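CdiI immunity protein (Yersinia kristensenii ATCC 33638, PDB 5E3E) probably neutralises its cognate CdiA-CT toxin, a nuclease of the RNase A superfamily used in contact-dependent growth inhibition, by binding it in a complex. Local coordinates at residues A[81-86]-A[90-95]; A[10-15]-A[38-43]; A[24-27]-A[31-34]; A[77-80]-A[85-88]. All coordinates share one frame; numbering follows the deposited sequence.

Interaction 1: A[81-86]-A[90-95]; sequences NEWSSS and LKHIYK
Leu90 opens the contact from the helical side: its backbone N donates to Ser86 O at 3.0 Å, with an N-H...O angle of 168°. This is an i to i+4 bond and belongs to the first turn of helix 86-96, where segment 81-86 runs into the helix. The Leu90 side chain adds to it, since CG rests 3.5 Å from the same Ser86 O.

Two residues on, His92 makes the side-chain half of the contact. With chi1 at 173°, its CG lies opposite the backbone N and the imidazole swings back toward the indole of Trp83. The CZ2-CH2 side of the benzo ring does the touching: Trp83 CZ2 sits over the centre of one imidazole face, and Trp83 CZ2 to His92 CG is the nearest approach at 3.4 Å. The six-membered ring of Trp83 and the imidazole have centroids 4.6 Å apart and planes inclined by 35°, an oblique aromatic pair. Imidazole rotation is fixed further by His92 NE2, hydrogen-bonded to Asp30 OD1.

Beyond this pair the helix turns to other neighbours. Leu90 and Ile93 pack on Ile52 of helix 42-56, Tyr94 meets Lys49 in a cation-pi contact, and Ser86 rests against Leu65 and Leu69 of helix 62-72, so helix 86-96 is bordered by both helices.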
loop_
_atom_site.group_PDB
_atom_site.type_symbol
_atom_site.label_atom_id
_atom_site.label_comp_id
_atom_site.label_asym_id
_atom_site.label_seq_id
_atom_site.Cartn_x
_atom_site.Cartn_y
_atom_site.Cartn_z
ATOM N N ASN A 81 -6.870 7.162 -14.046
ATOM C CA ASN A 81 -7.396 8.514 -14.255
ATOM C C ASN A 81 -6.375 9.445 -14.853
ATOM O O ASN A 81 -6.756 10.484 -15.399
ATOM C CB ASN A 81 -8.104 9.043 -13.005
ATOM C CG ASN A 81 -9.571 8.561 -12.933
ATOM O OD1 ASN A 81 -10.175 8.148 -13.948
ATOM N ND2 ASN A 81 -10.148 8.611 -11.754
ATOM N N GLU A 82 -5.097 9.072 -14.796
ATOM C CA GLU A 82 -4.022 9.832 -15.432
ATOM C C GLU A 82 -3.382 9.130 -16.620
ATOM O O GLU A 82 -2.582 9.754 -17.301
ATOM C CB GLU A 82 -2.931 10.156 -14.425
ATOM C CG GLU A 82 -3.250 11.384 -13.582
ATOM C CD GLU A 82 -4.327 11.138 -12.582
ATOM O OE1 GLU A 82 -5.459 11.607 -12.790
ATOM O OE2 GLU A 82 -4.055 10.460 -11.590
ATOM N N TRP A 83 -3.661 7.828 -16.831
ATOM C CA TRP A 83 -2.899 7.016 -17.787
ATOM C C TRP A 83 -3.836 6.166 -18.613
ATOM O O TRP A 83 -4.742 5.568 -18.071
ATOM C CB TRP A 83 -1.863 6.116 -17.083
ATOM C CG TRP A 83 -0.800 6.960 -16.443
ATOM C CD1 TRP A 83 -0.799 7.454 -15.183
ATOM C CD2 TRP A 83 0.321 7.533 -17.108
ATOM N NE1 TRP A 83 0.300 8.310 -15.001
ATOM C CE2 TRP A 83 1.007 8.339 -16.168
ATOM C CE3 TRP A 83 0.826 7.440 -18.414
ATOM C CZ2 TRP A 83 2.174 9.025 -16.495
ATOM C CZ3 TRP A 83 1.988 8.119 -18.725
ATOM C CH2 TRP A 83 2.627 8.917 -17.783
ATOM N N SER A 84 -3.590 6.117 -19.922
ATOM C CA SER A 84 -4.487 5.453 -20.880
ATOM C C SER A 84 -4.452 3.945 -20.732
ATOM O O SER A 84 -5.381 3.285 -21.183
ATOM C CB SER A 84 -4.123 5.773 -22.345
ATOM O OG SER A 84 -2.823 5.249 -22.701
ATOM N N SER A 85 -3.387 3.416 -20.142
ATOM C CA SER A 85 -3.214 1.964 -20.007
ATOM C C SER A 85 -2.254 1.669 -18.880
ATOM O O SER A 85 -1.429 2.513 -18.490
ATOM C CB SER A 85 -2.699 1.310 -21.307
ATOM O OG SER A 85 -1.310 1.623 -21.513
ATOM N N SER A 86 -2.313 0.439 -18.396
ATOM C CA SER A 86 -1.403 -0.041 -17.371
ATOM C C SER A 86 0.036 -0.127 -17.918
ATOM O O SER A 86 0.986 0.212 -17.214
ATOM C CB SER A 86 -1.881 -1.375 -16.813
ATOM O OG SER A 86 -3.190 -1.255 -16.251
ATOM N N LEU A 90 3.293 1.761 -16.220
ATOM C CA LEU A 90 4.517 1.044 -15.829
ATOM C C LEU A 90 5.759 1.615 -16.551
ATOM O O LEU A 90 6.836 1.665 -15.953
ATOM C CB LEU A 90 4.418 -0.453 -16.099
ATOM C CG LEU A 90 3.448 -1.260 -15.234
ATOM C CD1 LEU A 90 3.445 -2.727 -15.628
ATOM C CD2 LEU A 90 3.748 -1.145 -13.781
ATOM N N LYS A 91 5.633 1.945 -17.829
ATOM C CA LYS A 91 6.751 2.526 -18.585
ATOM C C LYS A 91 7.160 3.865 -17.967
ATOM O O LYS A 91 8.390 4.183 -17.862
ATOM C CB LYS A 91 6.386 2.716 -20.058
ATOM C CG LYS A 91 6.324 1.400 -20.834
ATOM C CD LYS A 91 6.096 1.674 -22.318
ATOM C CE LYS A 91 6.215 0.390 -23.135
ATOM N NZ LYS A 91 6.072 0.572 -24.617
ATOM N N HIS A 92 6.151 4.616 -17.525
ATOM C CA HIS A 92 6.405 5.879 -16.793
ATOM C C HIS A 92 7.166 5.663 -15.455
ATOM O O HIS A 92 8.131 6.406 -15.145
ATOM C CB HIS A 92 5.082 6.605 -16.550
ATOM C CG HIS A 92 5.208 7.798 -15.669
ATOM N ND1 HIS A 92 5.757 8.989 -16.092
ATOM C CD2 HIS A 92 4.872 7.975 -14.378
ATOM C CE1 HIS A 92 5.729 9.863 -15.099
ATOM N NE2 HIS A 92 5.158 9.285 -14.058
ATOM N N ILE A 93 6.754 4.686 -14.655
ATOM C CA ILE A 93 7.454 4.388 -13.378
ATOM C C ILE A 93 8.909 4.075 -13.704
ATOM O O ILE A 93 9.814 4.622 -13.111
ATOM C CB ILE A 93 6.844 3.203 -12.642
ATOM C CG1 ILE A 93 5.432 3.535 -12.140
ATOM C CG2 ILE A 93 7.751 2.731 -11.489
ATOM C CD1 ILE A 93 4.741 2.304 -11.607
ATOM N N TYR A 94 9.109 3.214 -14.684
ATOM C CA TYR A 94 10.443 2.776 -15.078
ATOM C C TYR A 94 11.326 4.007 -15.415
ATOM O O TYR A 94 12.456 4.134 -14.919
ATOM C CB TYR A 94 10.319 1.821 -16.274
ATOM C CG TYR A 94 11.531 0.986 -16.565
ATOM C CD1 TYR A 94 12.628 1.564 -17.207
ATOM C CD2 TYR A 94 11.592 -0.368 -16.245
ATOM C CE1 TYR A 94 13.748 0.835 -17.508
ATOM C CE2 TYR A 94 12.725 -1.125 -16.566
ATOM C CZ TYR A 94 13.792 -0.515 -17.197
ATOM O OH TYR A 94 14.980 -1.168 -17.545
ATOM N N LYS A 95 10.804 4.895 -16.248
ATOM C CA LYS A 95 11.522 6.092 -16.674
ATOM C C LYS A 95 11.803 7.078 -15.543
ATOM O O LYS A 95 12.831 7.771 -15.561
ATOM C CB LYS A 95 10.733 6.801 -17.776
ATOM C CG LYS A 95 11.518 7.819 -18.575
ATOM C CD LYS A 95 10.710 8.395 -19.743
ATOM C CE LYS A 95 10.290 7.360 -20.773
ATOM N NZ LYS A 95 9.292 7.966 -21.708
#

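Interaction 2: A[10-15]-A[38-43]; sequences LSYLLR and ATETAE
Tyr12 and Glu40 account for the whole of this contact, burying 44 and 41 Å² against each other. The phenol extends from helix 8-17 with CG trans to N (chi1 177°), and Glu40 comes from the opposing direction, out of the turn between helices 29-39 and 42-56. Glu40 is the first residue past the end of helix 29-39, and its chain bends at chi2 to bring the carboxylate round to the hydroxyl.

Tyr12 OH donates to Glu40 OE2 at 2.5 Å, a short bond. The oxygen lies at the ring edge, in the phenol plane, but the hydroxyl approaches it 44° out of the carboxylate plane, and ring and carboxylate planes stand 88° apart. The nearest ring carbons, Tyr12 CE2 and CZ, are each 3.4 Å from Glu40 OE2.

The same oxygen serves further donors: Tyr17 OH of this chain and Gly62 N of the toxin chain both bond to Glu40 OE2, while Tyr12 OH itself receives Tyr63 N of the toxin chain. One carboxylate oxygen thus gathers three donors at a buried site. Such a concentration should stabilise negative charge on Glu40, and it makes this pair a part of the toxin-binding surface as well as a tie between helix 8-17 and the turn joining helices 29-39 and 42-56.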
loop_
_atom_site.group_PDB
_atom_site.type_symbol
_atom_site.label_atom_id
_atom_site.label_comp_id
_atom_site.label_asym_id
_atom_site.label_seq_id
_atom_site.Cartn_x
_atom_site.Cartn_y
_atom_site.Cartn_z
ATOM N N LEU A 10 7.689 -4.962 -6.620
ATOM C CA LEU A 10 6.511 -4.195 -7.021
ATOM C C LEU A 10 5.460 -4.178 -5.938
ATOM O O LEU A 10 4.812 -3.158 -5.732
ATOM C CB LEU A 10 5.899 -4.730 -8.314
ATOM C CG LEU A 10 6.357 -4.071 -9.580
ATOM C CD1 LEU A 10 5.707 -4.788 -10.755
ATOM C CD2 LEU A 10 6.011 -2.568 -9.588
ATOM N N SER A 11 5.287 -5.283 -5.223
ATOM C CA SER A 11 4.329 -5.282 -4.098
ATOM C C SER A 11 4.745 -4.217 -3.058
ATOM O O SER A 11 3.909 -3.526 -2.526
ATOM C CB SER A 11 4.226 -6.634 -3.441
ATOM O OG SER A 11 3.724 -7.558 -4.391
ATOM N N TYR A 12 6.053 -4.096 -2.800
ATOM C CA TYR A 12 6.565 -3.126 -1.844
ATOM C C TYR A 12 6.281 -1.690 -2.303
ATOM O O TYR A 12 5.721 -0.913 -1.521
ATOM C CB TYR A 12 8.066 -3.325 -1.623
ATOM C CG TYR A 12 8.691 -2.323 -0.693
ATOM C CD1 TYR A 12 8.382 -2.315 0.664
ATOM C CD2 TYR A 12 9.549 -1.375 -1.165
ATOM C CE1 TYR A 12 8.952 -1.393 1.532
ATOM C CE2 TYR A 12 10.105 -0.437 -0.318
ATOM C CZ TYR A 12 9.831 -0.448 1.033
ATOM O OH TYR A 12 10.422 0.491 1.899
ATOM N N LEU A 13 6.651 -1.342 -3.548
ATOM C CA LEU A 13 6.286 -0.040 -4.094
ATOM C C LEU A 13 4.780 0.232 -3.977
ATOM O O LEU A 13 4.370 1.287 -3.547
ATOM C CB LEU A 13 6.678 0.092 -5.556
ATOM C CG LEU A 13 6.333 1.375 -6.300
ATOM C CD1 LEU A 13 7.091 2.573 -5.683
ATOM C CD2 LEU A 13 6.680 1.198 -7.773
ATOM N N LEU A 14 3.971 -0.720 -4.405
ATOM C CA LEU A 14 2.563 -0.478 -4.603
ATOM C C LEU A 14 1.772 -0.511 -3.296
ATOM O O LEU A 14 0.747 0.163 -3.198
ATOM C CB LEU A 14 1.981 -1.458 -5.634
ATOM C CG LEU A 14 2.526 -1.294 -7.059
ATOM C CD1 LEU A 14 1.892 -2.253 -8.056
ATOM C CD2 LEU A 14 2.453 0.128 -7.562
ATOM N N ARG A 15 2.287 -1.215 -2.298
ATOM C CA ARG A 15 1.613 -1.315 -1.018
ATOM C C ARG A 15 2.155 -0.398 0.044
ATOM O O ARG A 15 1.373 0.062 0.877
ATOM C CB ARG A 15 1.588 -2.731 -0.501
ATOM C CG ARG A 15 0.895 -3.677 -1.429
ATOM C CD ARG A 15 0.910 -5.076 -0.866
ATOM N NE ARG A 15 0.282 -6.064 -1.754
ATOM C CZ ARG A 15 0.085 -7.348 -1.429
ATOM N NH1 ARG A 15 0.462 -7.840 -0.244
ATOM N NH2 ARG A 15 -0.457 -8.172 -2.309
ATOM N N ALA A 38 14.593 8.165 -3.600
ATOM C CA ALA A 38 15.516 8.785 -2.656
ATOM C C ALA A 38 15.793 7.914 -1.441
ATOM O O ALA A 38 16.915 7.918 -0.903
ATOM C CB ALA A 38 14.990 10.133 -2.202
ATOM N N THR A 39 14.782 7.191 -1.001
ATOM C CA THR A 39 14.825 6.449 0.244
ATOM C C THR A 39 15.456 5.069 0.079
ATOM O O THR A 39 16.280 4.654 0.924
ATOM C CB THR A 39 13.386 6.304 0.815
ATOM O OG1 THR A 39 12.826 7.602 1.030
ATOM C CG2 THR A 39 13.404 5.556 2.137
ATOM N N GLU A 40 15.116 4.372 -1.009
ATOM C CA GLU A 40 15.491 2.977 -1.178
ATOM C C GLU A 40 16.821 2.845 -1.922
ATOM O O GLU A 40 17.303 3.804 -2.551
ATOM C CB GLU A 40 14.405 2.199 -1.902
ATOM C CG GLU A 40 13.003 2.324 -1.290
ATOM C CD GLU A 40 12.893 1.849 0.158
ATOM O OE1 GLU A 40 13.705 1.004 0.570
ATOM O OE2 GLU A 40 11.933 2.225 0.887
ATOM N N THR A 41 17.450 1.681 -1.810
ATOM C CA THR A 41 18.771 1.483 -2.422
ATOM C C THR A 41 18.654 1.326 -3.926
ATOM O O THR A 41 17.562 1.058 -4.462
ATOM C CB THR A 41 19.439 0.229 -1.877
ATOM O OG1 THR A 41 18.690 -0.921 -2.280
ATOM C CG2 THR A 41 19.504 0.294 -0.353
ATOM N N ALA A 42 19.782 1.462 -4.605
ATOM C CA ALA A 42 19.826 1.217 -6.046
ATOM C C ALA A 42 19.432 -0.248 -6.330
ATOM O O ALA A 42 18.722 -0.521 -7.311
ATOM C CB ALA A 42 21.233 1.498 -6.591
ATOM N N GLU A 43 19.838 -1.174 -5.464
ATOM C CA GLU A 43 19.496 -2.571 -5.686
ATOM C C GLU A 43 17.986 -2.778 -5.624
ATOM O O GLU A 43 17.450 -3.599 -6.359
ATOM C CB GLU A 43 20.121 -3.496 -4.656
ATOM C CG GLU A 43 21.634 -3.665 -4.738
ATOM C CD GLU A 43 22.457 -2.487 -4.237
ATOM O OE1 GLU A 43 21.948 -1.547 -3.576
ATOM O OE2 GLU A 43 23.691 -2.540 -4.495
#

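Interaction 3: A[24-27]-A[31-34]; sequences VLFG and ETLA
Phe26 CB faces Thr32 from the backbone, and a chi1 of -52° sets CG beside the backbone N, which brings CD2 to Thr32 CG2. At Thr32 a chi1 of -60° turns OG1 to the Phe26 side and puts CG2 anti to the backbone N, near Phe26 CD2. The two side chains cross at about a right angle. Phe26 CB meets Thr32 OG1 at 3.4 Å, and Phe26 CD2 lies 3.8 Å from Thr32 CG2, which approaches the ring obliquely. These are van der Waals contacts: the hydroxyl of Thr32 finds its hydrogen bond at Asn28 O, within the intervening turn.

Glu31 supplies the other half. Its CB sits 3.5 Å from Phe26 O, and its chain, extended beyond CG, carries OE1 to within 3.5 Å of Gly27 CA, so the carboxylate oxygen lies against the Gly27 backbone at CA and C.

The contact closes the short connection from helix 22-25 to the first turns of helix 29-39, whose start is reinforced by Asn28 OD1 accepting from Glu31 N. Around it, the Phe26 ring meets that of Tyr17, Phe26 also packs on Tyr63 of the toxin chain, and Leu33 packs on Ile93 and Gln96 of helix 86-96.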
loop_
_atom_site.group_PDB
_atom_site.type_symbol
_atom_site.label_atom_id
_atom_site.label_comp_id
_atom_site.label_asym_id
_atom_site.label_seq_id
_atom_site.Cartn_x
_atom_site.Cartn_y
_atom_site.Cartn_z
ATOM N N VAL A 24 -0.762 12.398 1.321
ATOM C CA VAL A 24 -0.399 13.084 2.581
ATOM C C VAL A 24 1.053 12.815 2.985
ATOM O O VAL A 24 1.786 13.713 3.420
ATOM C CB VAL A 24 -1.354 12.664 3.716
ATOM C CG1 VAL A 24 -1.105 13.568 4.915
ATOM C CG2 VAL A 24 -2.777 12.768 3.217
ATOM N N LEU A 25 1.499 11.583 2.777
ATOM C CA LEU A 25 2.864 11.203 3.099
ATOM C C LEU A 25 3.875 11.743 2.135
ATOM O O LEU A 25 4.932 12.209 2.551
ATOM C CB LEU A 25 3.051 9.682 3.095
ATOM C CG LEU A 25 2.552 8.957 4.308
ATOM C CD1 LEU A 25 2.428 7.462 3.967
ATOM C CD2 LEU A 25 3.493 9.205 5.487
ATOM N N PHE A 26 3.583 11.648 0.837
ATOM C CA PHE A 26 4.598 11.946 -0.170
ATOM C C PHE A 26 4.212 13.040 -1.155
ATOM O O PHE A 26 5.060 13.817 -1.607
ATOM C CB PHE A 26 4.920 10.669 -0.959
ATOM C CG PHE A 26 5.274 9.484 -0.104
ATOM C CD1 PHE A 26 6.411 9.500 0.696
ATOM C CD2 PHE A 26 4.482 8.350 -0.104
ATOM C CE1 PHE A 26 6.779 8.381 1.439
ATOM C CE2 PHE A 26 4.819 7.245 0.644
ATOM C CZ PHE A 26 5.971 7.248 1.423
ATOM N N GLY A 27 2.956 13.065 -1.536
ATOM C CA GLY A 27 2.463 14.016 -2.511
ATOM C C GLY A 27 1.861 13.313 -3.684
ATOM O O GLY A 27 1.278 12.225 -3.529
ATOM N N GLU A 31 5.790 12.465 -7.060
ATOM C CA GLU A 31 6.521 12.804 -5.825
ATOM C C GLU A 31 6.666 11.548 -4.968
ATOM O O GLU A 31 7.666 11.374 -4.316
ATOM C CB GLU A 31 5.801 13.931 -5.068
ATOM C CG GLU A 31 6.012 15.282 -5.777
ATOM C CD GLU A 31 5.003 16.358 -5.419
ATOM O OE1 GLU A 31 3.886 16.043 -4.925
ATOM O OE2 GLU A 31 5.317 17.572 -5.663
ATOM N N THR A 32 5.676 10.668 -5.031
ATOM C CA THR A 32 5.769 9.354 -4.377
ATOM C C THR A 32 6.931 8.504 -4.963
ATOM O O THR A 32 7.765 7.957 -4.229
ATOM C CB THR A 32 4.417 8.636 -4.422
ATOM O OG1 THR A 32 3.448 9.449 -3.737
ATOM C CG2 THR A 32 4.509 7.247 -3.764
ATOM N N LEU A 33 6.984 8.422 -6.287
ATOM C CA LEU A 33 8.096 7.749 -6.968
ATOM C C LEU A 33 9.423 8.359 -6.614
ATOM O O LEU A 33 10.372 7.637 -6.390
ATOM C CB LEU A 33 7.895 7.770 -8.499
ATOM C CG LEU A 33 6.686 7.007 -9.026
ATOM C CD1 LEU A 33 6.468 7.202 -10.525
ATOM C CD2 LEU A 33 6.763 5.543 -8.655
ATOM N N ALA A 34 9.495 9.683 -6.478
ATOM C CA ALA A 34 10.744 10.327 -6.114
ATOM C C ALA A 34 11.152 10.014 -4.689
ATOM O O ALA A 34 12.335 9.874 -4.416
ATOM C CB ALA A 34 10.662 11.828 -6.307
#

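Interaction 4: A[77-80]-A[85-88]; sequences YYYP and SSEE
Tyr79 OH donates to Ser86 OG at 2.7 Å, and this single bond carries the contact. The serine oxygen lies at the edge of the phenol ring, near its plane, also 3.4 Å from Tyr79 CE1; behind it Ser86 CB stands 3.6 Å from Tyr79 OH.

The next shell holds both partners in place. Chi1 of Tyr79 is 65°, which wedges CG between backbone N and carbonyl carbon and points the ring from the 3-10 turn at 79-80 toward helix 86-96. Pro80 CD then lies 3.4 Å above one ring face, displaced toward the rim, and the ring also stacks with Trp89. On the helical side, Ser85 is the N-cap: its OG accepts from Glu88 N at 3.0 Å with an N-H...O angle of 159°. Ser86 N donates to Asp62 OD1, which fastens the helix start to helix 62-72.

Further out, Tyr79 rests on Gln66, Leu69 and Leu70 of helix 62-72, while the neighbouring Tyr78, centre of an inverse gamma turn, makes backbone hydrogen bonds to the toxin chain. Chemically, the bond pairs two hydroxyls that are both buried, giving the phenolic proton an acceptor inside the protein and linking the loop to the first turn of helix 86-96.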
loop_
_atom_site.group_PDB
_atom_site.type_symbol
_atom_site.label_atom_id
_atom_site.label_comp_id
_atom_site.label_asym_id
_atom_site.label_seq_id
_atom_site.Cartn_x
_atom_site.Cartn_y
_atom_site.Cartn_z
ATOM N N TYR A 77 -3.303 3.807 -5.602
ATOM C CA TYR A 77 -3.409 4.906 -6.550
ATOM C C TYR A 77 -4.123 4.480 -7.821
ATOM O O TYR A 77 -3.728 3.481 -8.463
ATOM C CB TYR A 77 -2.014 5.434 -6.867
ATOM C CG TYR A 77 -1.938 6.359 -8.056
ATOM C CD1 TYR A 77 -2.833 7.434 -8.188
ATOM C CD2 TYR A 77 -0.967 6.179 -9.042
ATOM C CE1 TYR A 77 -2.755 8.302 -9.277
ATOM C CE2 TYR A 77 -0.896 7.033 -10.127
ATOM C CZ TYR A 77 -1.771 8.083 -10.238
ATOM O OH TYR A 77 -1.652 8.943 -11.339
ATOM N N TYR A 78 -5.245 5.157 -8.124
ATOM C CA TYR A 78 -6.046 4.821 -9.304
ATOM C C TYR A 78 -5.434 5.514 -10.542
ATOM O O TYR A 78 -5.955 6.519 -11.078
ATOM C CB TYR A 78 -7.504 5.208 -9.098
ATOM C CG TYR A 78 -8.383 4.651 -10.165
ATOM C CD1 TYR A 78 -8.599 3.296 -10.226
ATOM C CD2 TYR A 78 -8.934 5.472 -11.161
ATOM C CE1 TYR A 78 -9.394 2.748 -11.216
ATOM C CE2 TYR A 78 -9.703 4.927 -12.190
ATOM C CZ TYR A 78 -9.953 3.559 -12.173
ATOM O OH TYR A 78 -10.705 2.947 -13.141
ATOM N N TYR A 79 -4.302 4.973 -10.977
ATOM C CA TYR A 79 -3.555 5.496 -12.131
ATOM C C TYR A 79 -4.363 5.591 -13.439
ATOM O O TYR A 79 -4.058 6.460 -14.260
ATOM C CB TYR A 79 -2.239 4.709 -12.335
ATOM C CG TYR A 79 -2.477 3.273 -12.698
ATOM C CD1 TYR A 79 -2.729 2.881 -14.018
ATOM C CD2 TYR A 79 -2.496 2.312 -11.707
ATOM C CE1 TYR A 79 -3.035 1.539 -14.328
ATOM C CE2 TYR A 79 -2.801 0.982 -11.996
ATOM C CZ TYR A 79 -3.047 0.601 -13.316
ATOM O OH TYR A 79 -3.319 -0.739 -13.628
ATOM N N PRO A 80 -5.445 4.772 -13.625
ATOM C CA PRO A 80 -6.158 4.955 -14.913
ATOM C C PRO A 80 -6.758 6.367 -15.100
ATOM O O PRO A 80 -7.061 6.764 -16.228
ATOM C CB PRO A 80 -7.233 3.859 -14.874
ATOM C CG PRO A 80 -6.617 2.806 -14.054
ATOM C CD PRO A 80 -5.965 3.574 -12.943
ATOM N N SER A 85 -3.387 3.416 -20.142
ATOM C CA SER A 85 -3.214 1.964 -20.007
ATOM C C SER A 85 -2.254 1.669 -18.880
ATOM O O SER A 85 -1.429 2.513 -18.490
ATOM C CB SER A 85 -2.699 1.310 -21.307
ATOM O OG SER A 85 -1.310 1.623 -21.513
ATOM N N SER A 86 -2.313 0.439 -18.396
ATOM C CA SER A 86 -1.403 -0.041 -17.371
ATOM C C SER A 86 0.036 -0.127 -17.918
ATOM O O SER A 86 0.986 0.212 -17.214
ATOM C CB SER A 86 -1.881 -1.375 -16.813
ATOM O OG SER A 86 -3.190 -1.255 -16.251
ATOM N N GLU A 87 0.200 -0.555 -19.164
ATOM C CA GLU A 87 1.527 -0.513 -19.814
ATOM C C GLU A 87 2.129 0.871 -19.758
ATOM O O GLU A 87 3.298 1.038 -19.464
ATOM C CB GLU A 87 1.414 -0.925 -21.286
ATOM C CG GLU A 87 2.715 -0.867 -22.076
ATOM C CD GLU A 87 2.553 -1.225 -23.539
ATOM O OE1 GLU A 87 3.524 -1.015 -24.297
ATOM O OE2 GLU A 87 1.490 -1.747 -23.936
ATOM N N GLU A 88 1.357 1.878 -20.112
ATOM C CA GLU A 88 1.929 3.231 -20.152
ATOM C C GLU A 88 2.346 3.705 -18.739
ATOM O O GLU A 88 3.365 4.360 -18.573
ATOM C CB GLU A 88 1.007 4.216 -20.845
ATOM C CG GLU A 88 0.806 3.942 -22.336
ATOM C CD GLU A 88 2.086 3.736 -23.131
ATOM O OE1 GLU A 88 3.056 4.485 -22.911
ATOM O OE2 GLU A 88 2.148 2.812 -23.996
#

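Overall arrangement
From the N terminus, helix 8-17 supplies the first half of interaction 2, which closes only at 38-43 and so spans a long loop. Interaction 3 lies wholly within that span, joining helix 22-25 to helix 29-39 over a short turn; Leu13 and Leu33 connect the two. Helix 42-56, which starts within 38-43, and helix 62-72 follow before interactions 4 and 1 occur in series with this pair. Segments 77-80 and 85-88 close a small loop, and 81-86 with 90-95 crosses it, since its first segment lies inside the 77-88 span and its second beyond; they share Ser85 and Ser86. Ile93 touches both Leu13 and Leu33, so helix 86-96 joins the C-terminal pair to the N-terminal one.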